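Side-chain contacts in capsule biosynthesis protein CapD proenzyme (Bacillus anthracis, PDB 3G9K), which cleaves the poly-gamma-D-glutamate capsule and forms an amide bond with the side-chain amino group of meso-diaminopimelic acid in peptidoglycan: residues 223-228 / 232-237; 241-246 / 298-303; 258-263 / 268-273. One frame throughout, in Å; residues are numbered along the deposited sequence.

Contact 1. Residues 223-228 / 232-237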
loop_
_atom_site.group_PDB
_atom_site.type_symbol
_atom_site.label_atom_id
_atom_site.label_comp_id
_atom_site.label_asym_id
_atom_site.label_seq_id
_atom_site.Cartn_x
_atom_site.Cartn_y
_atom_site.Cartn_z
ATOM N N PRO A 223 -12.624 -5.116 9.833
ATOM C CA PRO A 223 -12.150 -3.729 9.634
ATOM C C PRO A 223 -12.502 -2.790 10.798
ATOM O O PRO A 223 -13.519 -2.987 11.459
ATOM C CB PRO A 223 -12.859 -3.311 8.360
ATOM C CG PRO A 223 -13.129 -4.613 7.629
ATOM C CD PRO A 223 -13.495 -5.563 8.731
ATOM N N VAL A 224 -11.647 -1.804 11.061
ATOM C CA VAL A 224 -11.989 -0.700 11.968
ATOM C C VAL A 224 -13.100 0.067 11.256
ATOM O O VAL A 224 -13.016 0.320 10.049
ATOM C CB VAL A 224 -10.815 0.275 12.241
ATOM C CG1 VAL A 224 -11.198 1.291 13.348
ATOM C CG2 VAL A 224 -9.565 -0.441 12.642
ATOM N N LYS A 225 -14.143 0.429 12.001
ATOM C CA LYS A 225 -15.281 1.176 11.452
ATOM C C LYS A 225 -15.588 2.382 12.334
ATOM O O LYS A 225 -15.744 2.263 13.549
ATOM C CB LYS A 225 -16.526 0.295 11.253
ATOM C CG LYS A 225 -17.668 0.967 10.435
ATOM C CD LYS A 225 -18.629 1.806 11.287
ATOM C CE LYS A 225 -19.622 2.566 10.400
ATOM N NZ LYS A 225 -20.321 3.701 11.098
ATOM N N GLY A 226 -15.621 3.548 11.692
ATOM C CA GLY A 226 -15.938 4.807 12.322
ATOM C C GLY A 226 -16.741 5.644 11.340
ATOM O O GLY A 226 -17.311 5.139 10.364
ATOM N N ASN A 227 -16.837 6.924 11.652
ATOM C CA ASN A 227 -17.507 7.898 10.818
ATOM C C ASN A 227 -16.620 9.138 10.708
ATOM O O ASN A 227 -15.869 9.481 11.647
ATOM C CB ASN A 227 -18.874 8.242 11.411
ATOM C CG ASN A 227 -18.775 8.938 12.751
ATOM O OD1 ASN A 227 -18.368 10.087 12.831
ATOM N ND2 ASN A 227 -19.159 8.245 13.803
ATOM N N TYR A 228 -16.704 9.810 9.559
ATOM C CA TYR A 228 -15.953 11.034 9.351
ATOM C C TYR A 228 -16.612 11.822 8.245
ATOM O O TYR A 228 -16.805 11.302 7.151
ATOM C CB TYR A 228 -14.495 10.706 9.038
ATOM C CG TYR A 228 -13.722 11.767 8.339
ATOM C CD1 TYR A 228 -13.355 12.943 8.983
ATOM C CD2 TYR A 228 -13.321 11.588 7.012
ATOM C CE1 TYR A 228 -12.616 13.943 8.293
ATOM C CE2 TYR A 228 -12.592 12.557 6.337
ATOM C CZ TYR A 228 -12.257 13.738 6.976
ATOM O OH TYR A 228 -11.528 14.683 6.285
ATOM N N ASP A 232 -19.327 6.718 6.465
ATOM C CA ASP A 232 -18.850 5.565 7.246
ATOM C C ASP A 232 -17.454 5.240 6.707
ATOM O O ASP A 232 -17.252 5.242 5.482
ATOM C CB ASP A 232 -19.733 4.346 7.074
ATOM C CG ASP A 232 -21.133 4.553 7.580
ATOM O OD1 ASP A 232 -21.313 4.969 8.740
ATOM O OD2 ASP A 232 -22.043 4.255 6.796
ATOM N N VAL A 233 -16.512 4.968 7.602
ATOM C CA VAL A 233 -15.122 4.674 7.235
ATOM C C VAL A 233 -14.727 3.289 7.727
ATOM O O VAL A 233 -14.870 2.980 8.908
ATOM C CB VAL A 233 -14.150 5.752 7.808
ATOM C CG1 VAL A 233 -12.719 5.435 7.459
ATOM C CG2 VAL A 233 -14.519 7.140 7.255
ATOM N N TYR A 234 -14.228 2.475 6.798
ATOM C CA TYR A 234 -13.693 1.145 7.077
ATOM C C TYR A 234 -12.194 1.231 6.821
ATOM O O TYR A 234 -11.762 1.745 5.766
ATOM C CB TYR A 234 -14.334 0.117 6.147
ATOM C CG TYR A 234 -15.836 0.138 6.259
ATOM C CD1 TYR A 234 -16.610 0.934 5.403
ATOM C CD2 TYR A 234 -16.482 -0.591 7.267
ATOM C CE1 TYR A 234 -18.012 0.962 5.524
ATOM C CE2 TYR A 234 -17.853 -0.553 7.406
ATOM C CZ TYR A 234 -18.612 0.228 6.541
ATOM O OH TYR A 234 -19.987 0.260 6.707
ATOM N N THR A 235 -11.405 0.800 7.795
ATOM C CA THR A 235 -9.959 0.888 7.643
ATOM C C THR A 235 -9.227 -0.297 8.308
ATOM O O THR A 235 -9.845 -1.211 8.851
ATOM C CB THR A 235 -9.448 2.304 8.055
ATOM O OG1 THR A 235 -8.048 2.475 7.686
ATOM C CG2 THR A 235 -9.679 2.569 9.529
ATOM N N ALA A 236 -7.911 -0.288 8.220
ATOM C CA ALA A 236 -7.119 -1.460 8.534
ATOM C C ALA A 236 -6.878 -1.532 10.025
ATOM O O ALA A 236 -6.425 -0.561 10.617
ATOM C CB ALA A 236 -5.788 -1.387 7.767
ATOM N N PRO A 237 -7.193 -2.682 10.650
ATOM C CA PRO A 237 -7.006 -2.799 12.103
ATOM C C PRO A 237 -5.581 -3.149 12.532
ATOM O O PRO A 237 -4.742 -3.500 11.681
ATOM C CB PRO A 237 -7.948 -3.945 12.466
ATOM C CG PRO A 237 -7.883 -4.839 11.287
ATOM C CD PRO A 237 -7.762 -3.919 10.085
#

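Contact 2. Residues 241-246 / 298-303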
loop_
_atom_site.group_PDB
_atom_site.type_symbol
_atom_site.label_atom_id
_atom_site.label_comp_id
_atom_site.label_asym_id
_atom_site.label_seq_id
_atom_site.Cartn_x
_atom_site.Cartn_y
_atom_site.Cartn_z
ATOM N N SER A 241 -2.429 0.595 10.729
ATOM C CA SER A 241 -2.657 1.880 11.407
ATOM C C SER A 241 -3.861 2.681 10.896
ATOM O O SER A 241 -3.840 3.888 10.823
ATOM C CB SER A 241 -1.378 2.702 11.302
ATOM O OG SER A 241 -0.399 2.073 12.111
ATOM N N GLY A 242 -4.931 1.991 10.595
ATOM C CA GLY A 242 -6.182 2.656 10.272
ATOM C C GLY A 242 -6.757 3.451 11.435
ATOM O O GLY A 242 -7.339 4.500 11.215
ATOM N N VAL A 243 -6.601 2.962 12.663
ATOM C CA VAL A 243 -7.039 3.754 13.843
ATOM C C VAL A 243 -6.379 5.155 13.872
ATOM O O VAL A 243 -7.049 6.173 14.042
ATOM C CB VAL A 243 -6.777 3.026 15.180
ATOM C CG1 VAL A 243 -6.995 3.999 16.356
ATOM C CG2 VAL A 243 -7.666 1.768 15.318
ATOM N N THR A 244 -5.074 5.198 13.664
ATOM C CA THR A 244 -4.328 6.453 13.663
ATOM C C THR A 244 -4.820 7.388 12.568
ATOM O O THR A 244 -4.982 8.562 12.797
ATOM C CB THR A 244 -2.827 6.190 13.507
ATOM O OG1 THR A 244 -2.386 5.329 14.558
ATOM C CG2 THR A 244 -2.019 7.488 13.556
ATOM N N LEU A 245 -5.052 6.856 11.373
ATOM C CA LEU A 245 -5.513 7.680 10.255
ATOM C C LEU A 245 -6.879 8.274 10.543
ATOM O O LEU A 245 -7.088 9.474 10.354
ATOM C CB LEU A 245 -5.569 6.839 8.971
ATOM C CG LEU A 245 -6.323 7.430 7.785
ATOM C CD1 LEU A 245 -5.855 8.843 7.414
ATOM C CD2 LEU A 245 -6.174 6.447 6.603
ATOM N N LEU A 246 -7.796 7.450 11.049
ATOM C CA LEU A 246 -9.158 7.909 11.335
ATOM C C LEU A 246 -9.254 8.913 12.516
ATOM O O LEU A 246 -10.034 9.857 12.478
ATOM C CB LEU A 246 -10.057 6.705 11.643
ATOM C CG LEU A 246 -11.462 6.676 11.050
ATOM C CD1 LEU A 246 -12.315 5.611 11.742
ATOM C CD2 LEU A 246 -12.143 8.012 10.958
ATOM N N LYS A 298 -13.741 1.602 19.357
ATOM C CA LYS A 298 -13.848 2.511 20.473
ATOM C C LYS A 298 -12.707 3.537 20.423
ATOM O O LYS A 298 -12.873 4.674 20.850
ATOM C CB LYS A 298 -13.880 1.720 21.789
ATOM C CG LYS A 298 -15.075 0.739 21.861
ATOM C CD LYS A 298 -15.093 -0.139 23.136
ATOM C CE LYS A 298 -16.190 -1.227 23.055
ATOM N NZ LYS A 298 -17.199 -1.141 24.174
HETATM N N MSE A 299 -11.603 3.167 19.850
HETATM C CA MSE A 299 -10.472 4.087 19.720
HETATM C C MSE A 299 -10.668 5.157 18.628
HETATM O O MSE A 299 -9.895 6.111 18.541
HETATM C CB MSE A 299 -9.184 3.310 19.464
HETATM C CG MSE A 299 -8.715 2.461 20.630
HETATM SE SE MSE A 299 -6.985 1.659 20.233
HETATM C CE MSE A 299 -5.845 3.188 20.596
ATOM N N VAL A 300 -11.667 5.011 17.773
ATOM C CA VAL A 300 -11.981 5.986 16.698
ATOM C C VAL A 300 -13.367 6.646 16.895
ATOM O O VAL A 300 -13.888 7.352 16.003
ATOM C CB VAL A 300 -11.909 5.292 15.318
ATOM C CG1 VAL A 300 -10.497 4.773 15.065
ATOM C CG2 VAL A 300 -12.910 4.151 15.258
ATOM N N SER A 301 -13.964 6.401 18.066
ATOM C CA SER A 301 -15.277 6.935 18.418
ATOM C C SER A 301 -15.197 8.428 18.729
ATOM O O SER A 301 -14.176 8.914 19.220
ATOM C CB SER A 301 -15.830 6.192 19.657
ATOM O OG SER A 301 -15.056 6.489 20.814
ATOM N N ASP A 302 -16.286 9.148 18.471
ATOM C CA ASP A 302 -16.348 10.579 18.814
ATOM C C ASP A 302 -15.907 10.852 20.256
ATOM O O ASP A 302 -15.211 11.837 20.524
ATOM C CB ASP A 302 -17.755 11.149 18.601
ATOM C CG ASP A 302 -18.130 11.272 17.139
ATOM O OD1 ASP A 302 -17.233 11.548 16.315
ATOM O OD2 ASP A 302 -19.331 11.107 16.810
ATOM N N LYS A 303 -16.289 9.966 21.172
ATOM C CA LYS A 303 -15.979 10.168 22.592
ATOM C C LYS A 303 -14.505 9.931 22.901
ATOM O O LYS A 303 -13.916 10.626 23.731
ATOM C CB LYS A 303 -16.877 9.295 23.484
ATOM C CG LYS A 303 -18.236 9.963 23.853
ATOM C CD LYS A 303 -18.696 9.552 25.255
ATOM C CE LYS A 303 -20.134 9.991 25.578
ATOM N NZ LYS A 303 -20.444 9.863 27.045
#

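Contact 3. Residues 258-263 / 268-273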
loop_
_atom_site.group_PDB
_atom_site.type_symbol
_atom_site.label_atom_id
_atom_site.label_comp_id
_atom_site.label_asym_id
_atom_site.label_seq_id
_atom_site.Cartn_x
_atom_site.Cartn_y
_atom_site.Cartn_z
ATOM N N TYR A 258 -9.342 22.939 8.151
ATOM C CA TYR A 258 -9.584 23.344 6.772
ATOM C C TYR A 258 -9.816 24.857 6.642
ATOM O O TYR A 258 -9.480 25.445 5.617
ATOM C CB TYR A 258 -10.775 22.605 6.174
ATOM C CG TYR A 258 -10.949 22.931 4.710
ATOM C CD1 TYR A 258 -10.072 22.409 3.756
ATOM C CD2 TYR A 258 -11.947 23.807 4.282
ATOM C CE1 TYR A 258 -10.217 22.716 2.397
ATOM C CE2 TYR A 258 -12.098 24.128 2.926
ATOM C CZ TYR A 258 -11.230 23.582 1.992
ATOM O OH TYR A 258 -11.384 23.891 0.653
ATOM N N LYS A 259 -10.404 25.465 7.671
ATOM C CA LYS A 259 -10.582 26.933 7.706
ATOM C C LYS A 259 -9.244 27.688 7.564
ATOM O O LYS A 259 -9.231 28.833 7.122
ATOM C CB LYS A 259 -11.321 27.354 8.985
ATOM C CG LYS A 259 -12.808 26.925 9.016
ATOM C CD LYS A 259 -13.537 27.414 10.282
ATOM C CE LYS A 259 -15.059 27.303 10.144
ATOM N NZ LYS A 259 -15.824 27.582 11.412
ATOM N N ASP A 260 -8.127 27.046 7.920
ATOM C CA ASP A 260 -6.777 27.615 7.725
ATOM C C ASP A 260 -6.029 27.124 6.478
ATOM O O ASP A 260 -4.827 27.371 6.354
ATOM C CB ASP A 260 -5.903 27.299 8.943
ATOM C CG ASP A 260 -6.567 27.670 10.252
ATOM O OD1 ASP A 260 -6.850 28.867 10.459
ATOM O OD2 ASP A 260 -6.805 26.760 11.075
ATOM N N VAL A 261 -6.709 26.449 5.552
ATOM C CA VAL A 261 -6.007 25.777 4.441
ATOM C C VAL A 261 -5.227 26.743 3.524
ATOM O O VAL A 261 -4.204 26.376 2.941
ATOM C CB VAL A 261 -6.964 24.879 3.596
ATOM C CG1 VAL A 261 -7.982 25.721 2.826
ATOM C CG2 VAL A 261 -6.166 23.999 2.645
ATOM N N ASP A 262 -5.710 27.973 3.404
ATOM C CA ASP A 262 -5.017 29.001 2.615
ATOM C C ASP A 262 -3.874 29.681 3.367
ATOM O O ASP A 262 -3.146 30.475 2.776
ATOM C CB ASP A 262 -6.009 30.076 2.148
ATOM C CG ASP A 262 -7.109 29.518 1.264
ATOM O OD1 ASP A 262 -6.896 28.478 0.603
ATOM O OD2 ASP A 262 -8.189 30.135 1.234
ATOM N N HIS A 263 -3.720 29.377 4.651
ATOM C CA HIS A 263 -2.692 29.989 5.481
ATOM C C HIS A 263 -1.667 28.944 5.967
ATOM O O HIS A 263 -1.789 28.367 7.059
ATOM C CB HIS A 263 -3.370 30.725 6.633
ATOM C CG HIS A 263 -4.232 31.859 6.173
ATOM N ND1 HIS A 263 -3.707 33.039 5.686
ATOM C CD2 HIS A 263 -5.579 31.986 6.093
ATOM C CE1 HIS A 263 -4.693 33.849 5.341
ATOM N NE2 HIS A 263 -5.839 33.233 5.577
HETATM N N MSE A 268 -0.030 23.880 8.523
HETATM C CA MSE A 268 1.047 22.934 8.821
HETATM C C MSE A 268 1.214 22.718 10.315
HETATM O O MSE A 268 1.304 21.577 10.775
HETATM C CB MSE A 268 2.373 23.385 8.202
HETATM C CG MSE A 268 2.421 23.264 6.697
HETATM SE SE MSE A 268 4.081 23.896 5.920
HETATM C CE MSE A 268 5.315 22.646 6.713
ATOM N N SER A 269 1.215 23.807 11.029
ATOM C CA SER A 269 1.402 23.704 12.461
ATOM C C SER A 269 0.250 22.931 13.122
ATOM O O SER A 269 0.491 22.093 13.980
ATOM C CB SER A 269 1.589 25.093 13.090
ATOM O OG SER A 269 1.763 24.962 14.488
ATOM N N LYS A 270 -0.966 23.182 12.682
ATOM C CA LYS A 270 -2.132 22.526 13.242
ATOM C C LYS A 270 -2.159 21.036 12.887
ATOM O O LYS A 270 -2.729 20.252 13.569
ATOM C CB LYS A 270 -3.406 23.225 12.782
ATOM C CG LYS A 270 -3.779 24.480 13.581
ATOM C CD LYS A 270 -5.064 25.097 13.107
ATOM C CE LYS A 270 -5.671 26.084 14.114
ATOM N NZ LYS A 270 -7.012 26.563 13.753
HETATM N N MSE A 271 -1.616 20.681 11.689
HETATM C CA MSE A 271 -1.504 19.287 11.258
HETATM C C MSE A 271 -0.422 18.569 12.059
HETATM O O MSE A 271 -0.579 17.391 12.408
HETATM C CB MSE A 271 -1.222 19.184 9.752
HETATM C CG MSE A 271 -2.463 19.271 8.867
HETATM SE SE MSE A 271 -3.811 17.908 9.304
HETATM C CE MSE A 271 -5.164 18.445 8.028
ATOM N N GLU A 272 0.642 19.324 12.444
ATOM C CA GLU A 272 1.700 18.729 13.202
ATOM C C GLU A 272 1.164 18.351 14.535
ATOM O O GLU A 272 1.548 17.378 15.095
ATOM C CB GLU A 272 2.837 19.703 13.414
ATOM C CG GLU A 272 4.059 19.125 14.079
ATOM C CD GLU A 272 3.986 19.041 15.599
ATOM O OE1 GLU A 272 3.324 19.865 16.209
ATOM O OE2 GLU A 272 4.596 18.135 16.161
ATOM N N GLU A 273 0.288 19.173 15.048
ATOM C CA GLU A 273 -0.262 18.945 16.373
ATOM C C GLU A 273 -1.141 17.694 16.360
ATOM O O GLU A 273 -0.969 16.815 17.197
ATOM C CB GLU A 273 -1.039 20.184 16.850
ATOM C CG GLU A 273 -0.159 21.437 17.032
ATOM C CD GLU A 273 -0.968 22.744 17.072
ATOM O OE1 GLU A 273 -2.088 22.739 17.628
ATOM O OE2 GLU A 273 -0.480 23.778 16.556
#

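Contact 1. Residues 223-228 / 232-237
Lys225 lies alongside the Tyr234 ring, both side chains pointing the same way. Lys225 CG meets Tyr234 CE2 at 3.4 Å, oblique to the ring. The lysine CG is anti to the backbone N (chi1 -169°) and the chain then bends at chi2, which carries the amine over to Asp232. Lys225 NZ makes a salt bridge with Asp232 OD1 at 2.9 Å, reaching the oxygen from above the carboxylate plane. These three residues share one face of an antiparallel hairpin.

Val224 pairs with Thr235 and Gly226 with Val233 as hydrogen-bonded pairs; Val233 N to Gly226 O is 2.9 Å. Val224, Thr235 and Val233 are on the opposite face, where Val224 CB rests 3.7 Å from Thr235 CG2. Val224 CG2 also meets Pro237 CA at 3.5 Å, and Tyr228 CB touches Val233 CG2 at 4.0 Å.

This chain is the N-terminal part of the CapD precursor, a gamma-glutamyltransferase of the Ntn-hydrolase clan. Within it, strand 231-235 is outermost on this side of the antiparallel sheet, with 219-228 inside it. The partner CapD chain adds a strand beside residues 232-235, and its Thr63 hydrogen-bonds Thr235 OG1. Helix 242-254 packs on the Val224 face; Tyr234 touches strands 68-74 and 79-83.

Contact 2. Residues 241-246 / 298-303
Val300 crosses Leu246 at about a right angle and Val243 more obliquely. Its CG1 is anti to the carbonyl carbon (chi1 -62°) and lies mainly against Val243: Val300 CG1 is 3.8 Å from Val243 CA and from Val243 CG1. The same methyl, Val300 CG1, also reaches Leu246 CB at 4.0 Å. Val300 CG2 is 3.9 Å from Leu246 CD1. That leucine methyl, Leu246 CD1, comes closer still to Val300 CB, at 3.6 Å.

Met299, a selenomethionine, joins through the base of its side chain. It crosses Val243 at about a right angle, with Met299 CB 3.9 Å from Val243 CG1. No hydrogen bond links the two segments; the contact is wholly apolar.

The turn that presents Val300 is held by Ser301. Ser301 OG donates to Lys298 O at 2.8 Å and also caps the helix that follows, bonding Tyr304 N. The contact thus sets the link between helices 296-299 and 302-306 against the first turn of helix 242-254. Val224 of strand 219-228 touches both Val243 and Val300, and helix 264-284 packs on Thr244 and Met299.

Contact 3. Residues 258-263 / 268-273
Asp260 OD2 receives the amine of Lys270 in a salt bridge, with Lys270 NZ at 2.7 Å. The amine arrives on the syn side of the carboxylate, 19° out of its plane. The other oxygen, Asp260 OD1, stands 4.0 Å from Lys270 NZ, so the grip is one-sided. The two side chains cross at about a right angle. Lys270 is extended beyond CG, and the last part of its chain runs past the acid: Lys270 CD is 3.2 Å from Asp260 OD2.

Asp260 also begins a type I turn that ends at His263, closed by a backbone bond from His263 N to Asp260 O at 2.9 Å. His263 is the N-cap residue of the next helix. The salt bridge therefore ties the start of this turn to the helix it leads into, bridging a short stretch of chain at the protein surface.

On the turn, Val261 CG1 lies on one face of the Tyr258 ring, offset toward the rim. That ring also stacks with His95 of the partner CapD chain. The loop joins helix 242-254 to helix 264-284, and its Val257 packs on Lys270 and Met271 of the second helix.

From the N terminus, contact 1 comes first and closes the tight hairpin of strands 219-228 and 231-235. Contact 2 opens directly afterwards and closes a much longer loop, from the start of helix 242-254 to the link before helix 302-306. Contact 3 falls within that loop, where the chain turns from helix 242-254 into helix 264-284. Contacts 1 and 2 touch: Ala236 O probably hydrogen-bonds Gly242 N, and Leu246 CD1 packs on Gly226 CA. Between them they join the hairpin, helix 242-254 and the 296-306 link. Contact 3 stays apart, its centre about 20 Å from that of contact 2, and joins only the turn to helix 264-284.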